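Local structure of alpha-L-rhamnosidase (Streptomyces avermitilis, 3W5M) at residues W118-E131 with L459-I472. The protein hydrolyses terminal non-reducing alpha-L-rhamnose residues from rhamnosides such as citrus flavonoids and gum arabic, and also binds L-rhamnose through a calcium-dependent carbohydrate-binding module. Numbering follows the deposited sequence.
Sequences WSAKWISAPAPLTE and LAVRGADNDVPEQI
Ser124 and Arg462 face each other as an antiparallel hydrogen-bonded pair. Ser124 N donates to Arg462 O at 3.0 Å, and Arg462 N returns a nearly straight bond to Ser124 O. Two residues on, Ala464 N gives Trp122 O a straight but longer bond (3.3 Å), the N-H coming from well above the carbonyl plane. Ser124 and Arg462 side chains share one face; there Ser124 OG, also bonded to Pro397 O, accepts from a water that donates to Asp465 OD1 as well. This pairing joins chain pieces over 300 residues apart, setting strand 123-124 at the edge of an antiparallel sheet beside strand 459-463 of the rhamnosidase N-terminal domain. With CG set between backbone N and carbonyl carbon (chi1 53°), Arg462 lays its aliphatic stem beside Pro126, CD 3.8 Å from Pro126 CA, while NH1 stays 4.3 Å from Glu131 OE1, beyond a salt bridge; Glu131 OE2 pairs with Arg396. A serine in place of Arg462 would probably leave Pro126 without that apolar neighbour and Glu131 without a long-range electrostatic attraction. Pro126, at the N-cap position of helix 127-130, where lacking an N-H costs no helix bond, meets Leu459 CB through CG at 3.7 Å. Small Ala464 packs its CB against Trp122 CB, and the broad Trp122 indole bridges onward, CZ2 obliquely near Pro469 CD (4.3 Å) and Ile472 CD1. Ile472 CG2 lies 3.7 Å from Trp118 NE1, whose N-H is bound in plane by a water donating to Ile472 O.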
# COMPACT_ATOMS: atom_id res chain seq x y z
N TRP A 118 -3.69 28.35 3.18
CA TRP A 118 -2.25 28.17 3.34
C TRP A 118 -1.52 29.45 2.99
O TRP A 118 -1.79 30.08 1.95
CB TRP A 118 -1.69 27.09 2.43
CG TRP A 118 -2.11 25.70 2.71
CD1 TRP A 118 -3.23 25.05 2.23
CD2 TRP A 118 -1.37 24.72 3.46
NE1 TRP A 118 -3.25 23.73 2.68
CE2 TRP A 118 -2.11 23.51 3.44
CE3 TRP A 118 -0.17 24.77 4.21
CZ2 TRP A 118 -1.69 22.36 4.10
CZ3 TRP A 118 0.25 23.60 4.87
CH2 TRP A 118 -0.51 22.42 4.81
N SER A 119 -0.59 29.86 3.85
CA SER A 119 0.34 30.90 3.45
C SER A 119 1.80 30.37 3.41
O SER A 119 2.73 31.10 3.04
CB SER A 119 0.23 32.07 4.40
OG SER A 119 0.56 31.65 5.71
N ALA A 120 1.98 29.11 3.79
CA ALA A 120 3.29 28.46 3.75
C ALA A 120 3.84 28.40 2.31
O ALA A 120 3.07 28.44 1.35
CB ALA A 120 3.17 27.06 4.35
N LYS A 121 5.16 28.32 2.16
CA LYS A 121 5.81 28.10 0.86
C LYS A 121 6.47 26.73 0.79
O LYS A 121 7.03 26.23 1.79
CB LYS A 121 6.90 29.15 0.59
CG LYS A 121 6.57 30.59 0.96
CD LYS A 121 5.50 31.19 0.08
CE LYS A 121 5.58 32.72 0.17
NZ LYS A 121 4.25 33.35 -0.00
N TRP A 122 6.45 26.13 -0.41
CA TRP A 122 7.17 24.89 -0.63
C TRP A 122 8.66 25.14 -0.54
O TRP A 122 9.19 26.02 -1.22
CB TRP A 122 6.83 24.33 -1.99
CG TRP A 122 5.44 23.82 -2.09
CD1 TRP A 122 4.33 24.50 -2.60
CD2 TRP A 122 4.98 22.54 -1.68
NE1 TRP A 122 3.22 23.68 -2.52
CE2 TRP A 122 3.59 22.47 -1.98
CE3 TRP A 122 5.61 21.43 -1.09
CZ2 TRP A 122 2.82 21.35 -1.70
CZ3 TRP A 122 4.83 20.31 -0.81
CH2 TRP A 122 3.46 20.28 -1.11
N ILE A 123 9.35 24.33 0.27
CA ILE A 123 10.80 24.46 0.36
C ILE A 123 11.51 23.11 0.19
O ILE A 123 10.97 22.05 0.53
CB ILE A 123 11.27 25.10 1.68
CG1 ILE A 123 10.83 24.25 2.89
CG2 ILE A 123 10.84 26.56 1.78
CD1 ILE A 123 11.38 24.77 4.21
N SER A 124 12.75 23.19 -0.29
CA SER A 124 13.62 22.03 -0.54
C SER A 124 14.99 22.32 0.04
O SER A 124 15.37 23.48 0.16
CB SER A 124 13.80 21.82 -2.03
OG SER A 124 12.69 21.21 -2.64
N ALA A 125 15.76 21.27 0.35
CA ALA A 125 17.19 21.45 0.64
C ALA A 125 17.88 21.93 -0.66
O ALA A 125 17.42 21.60 -1.76
CB ALA A 125 17.80 20.15 1.12
N PRO A 126 18.98 22.71 -0.53
CA PRO A 126 19.66 23.23 -1.73
C PRO A 126 20.42 22.16 -2.51
O PRO A 126 20.58 21.03 -2.02
CB PRO A 126 20.62 24.27 -1.13
CG PRO A 126 20.96 23.69 0.21
CD PRO A 126 19.66 23.14 0.71
N ALA A 127 20.89 22.51 -3.72
CA ALA A 127 21.48 21.56 -4.67
C ALA A 127 22.64 20.69 -4.13
O ALA A 127 22.70 19.50 -4.45
CB ALA A 127 21.89 22.26 -5.96
N PRO A 128 23.54 21.27 -3.32
CA PRO A 128 24.62 20.45 -2.74
C PRO A 128 24.12 19.27 -1.88
O PRO A 128 24.85 18.29 -1.67
CB PRO A 128 25.39 21.46 -1.86
CG PRO A 128 25.09 22.80 -2.43
CD PRO A 128 23.74 22.72 -3.08
N LEU A 129 22.88 19.35 -1.38
CA LEU A 129 22.31 18.33 -0.49
C LEU A 129 21.33 17.37 -1.21
O LEU A 129 21.10 16.26 -0.74
CB LEU A 129 21.65 18.99 0.74
CG LEU A 129 22.54 19.85 1.65
CD1 LEU A 129 21.72 20.39 2.84
CD2 LEU A 129 23.77 19.09 2.14
N THR A 130 20.78 17.81 -2.33
CA THR A 130 19.76 17.02 -3.02
C THR A 130 20.24 16.46 -4.36
O THR A 130 19.54 15.67 -4.99
CB THR A 130 18.50 17.84 -3.29
OG1 THR A 130 18.83 18.99 -4.08
CG2 THR A 130 17.84 18.26 -1.99
N GLU A 131 21.40 16.91 -4.83
CA GLU A 131 21.95 16.35 -6.06
C GLU A 131 23.22 15.58 -5.78
O GLU A 131 24.06 16.02 -5.01
CB GLU A 131 22.22 17.43 -7.10
CG GLU A 131 21.09 17.59 -8.10
CD GLU A 131 19.95 18.41 -7.55
OE1 GLU A 131 20.02 19.66 -7.67
OE2 GLU A 131 18.99 17.81 -7.01
N LEU A 459 22.81 25.18 5.43
CA LEU A 459 22.66 25.98 4.21
C LEU A 459 21.25 26.54 4.08
O LEU A 459 20.30 25.91 4.54
CB LEU A 459 22.99 25.13 2.98
CG LEU A 459 24.38 24.48 2.97
CD1 LEU A 459 24.49 23.48 1.81
CD2 LEU A 459 25.46 25.55 2.91
N ALA A 460 21.11 27.72 3.46
CA ALA A 460 19.77 28.25 3.17
C ALA A 460 19.01 27.24 2.31
O ALA A 460 19.58 26.65 1.39
CB ALA A 460 19.86 29.60 2.44
N VAL A 461 17.74 27.02 2.65
CA VAL A 461 16.83 26.25 1.79
C VAL A 461 16.56 26.99 0.49
O VAL A 461 16.88 28.17 0.36
CB VAL A 461 15.49 25.95 2.49
CG1 VAL A 461 15.71 25.05 3.69
CG2 VAL A 461 14.76 27.23 2.86
N ARG A 462 15.99 26.32 -0.49
CA ARG A 462 15.57 27.00 -1.71
C ARG A 462 14.07 26.84 -1.83
O ARG A 462 13.46 25.96 -1.17
CB ARG A 462 16.30 26.42 -2.92
CG ARG A 462 16.17 24.91 -3.05
CD ARG A 462 16.95 24.34 -4.21
NE ARG A 462 16.28 24.61 -5.48
CZ ARG A 462 16.61 24.02 -6.62
NH1 ARG A 462 17.59 23.11 -6.65
NH2 ARG A 462 15.95 24.33 -7.74
N GLY A 463 13.44 27.71 -2.62
CA GLY A 463 12.07 27.47 -3.01
C GLY A 463 12.14 26.26 -3.91
O GLY A 463 13.09 26.11 -4.68
N ALA A 464 11.16 25.38 -3.78
CA ALA A 464 11.06 24.19 -4.59
C ALA A 464 10.70 24.56 -6.03
O ALA A 464 9.99 25.53 -6.26
CB ALA A 464 9.99 23.30 -4.01
N ASP A 465 11.19 23.78 -6.99
CA ASP A 465 10.92 24.03 -8.40
C ASP A 465 9.95 22.99 -8.93
O ASP A 465 9.76 22.82 -10.14
CB ASP A 465 12.22 24.02 -9.21
CG ASP A 465 12.79 22.63 -9.40
OD1 ASP A 465 12.78 21.84 -8.43
OD2 ASP A 465 13.27 22.32 -10.52
N ASN A 466 9.34 22.28 -7.98
CA ASN A 466 8.33 21.27 -8.24
C ASN A 466 7.04 21.88 -8.77
O ASN A 466 6.60 22.94 -8.31
CB ASN A 466 8.03 20.52 -6.92
CG ASN A 466 9.30 20.06 -6.17
OD1 ASN A 466 10.28 20.78 -6.05
ND2 ASN A 466 9.25 18.85 -5.63
N ASP A 467 6.41 21.20 -9.73
CA ASP A 467 5.04 21.53 -10.11
C ASP A 467 4.16 21.51 -8.86
O ASP A 467 4.29 20.63 -8.02
CB ASP A 467 4.52 20.52 -11.13
CG ASP A 467 5.32 20.52 -12.43
OD1 ASP A 467 5.33 21.55 -13.15
OD2 ASP A 467 5.95 19.48 -12.74
N VAL A 468 3.30 22.51 -8.73
CA VAL A 468 2.39 22.61 -7.61
C VAL A 468 1.19 21.71 -7.88
O VAL A 468 0.56 21.83 -8.95
CB VAL A 468 1.89 24.08 -7.42
CG1 VAL A 468 0.87 24.15 -6.30
CG2 VAL A 468 3.04 25.03 -7.14
N PRO A 469 0.86 20.79 -6.94
CA PRO A 469 -0.36 19.98 -7.10
C PRO A 469 -1.57 20.87 -7.25
O PRO A 469 -1.65 21.89 -6.57
CB PRO A 469 -0.49 19.23 -5.76
CG PRO A 469 0.88 19.25 -5.17
CD PRO A 469 1.63 20.43 -5.74
N GLU A 470 -2.51 20.46 -8.11
CA GLU A 470 -3.77 21.19 -8.31
C GLU A 470 -4.58 21.40 -7.03
O GLU A 470 -5.17 22.46 -6.82
CB GLU A 470 -4.62 20.49 -9.38
CG GLU A 470 -4.05 20.63 -10.79
CD GLU A 470 -4.78 19.81 -11.86
OE1 GLU A 470 -6.02 19.62 -11.76
OE2 GLU A 470 -4.12 19.35 -12.81
N GLN A 471 -4.59 20.39 -6.16
CA GLN A 471 -5.39 20.43 -4.93
C GLN A 471 -4.52 19.95 -3.77
O GLN A 471 -3.73 19.03 -3.94
CB GLN A 471 -6.56 19.49 -5.06
CG GLN A 471 -7.48 19.76 -6.23
CD GLN A 471 -8.72 18.93 -6.11
OE1 GLN A 471 -9.44 19.02 -5.11
NE2 GLN A 471 -8.96 18.07 -7.08
N ILE A 472 -4.67 20.59 -2.61
CA ILE A 472 -4.08 20.14 -1.36
C ILE A 472 -5.26 19.78 -0.46
O ILE A 472 -6.07 20.66 -0.10
CB ILE A 472 -3.18 21.23 -0.73
CG1 ILE A 472 -2.14 21.70 -1.77
CG2 ILE A 472 -2.54 20.73 0.57
CD1 ILE A 472 -1.26 22.86 -1.33
O HOH W 1 -5.74 22.80 1.72
O HOH W 2 13.64 21.75 -5.61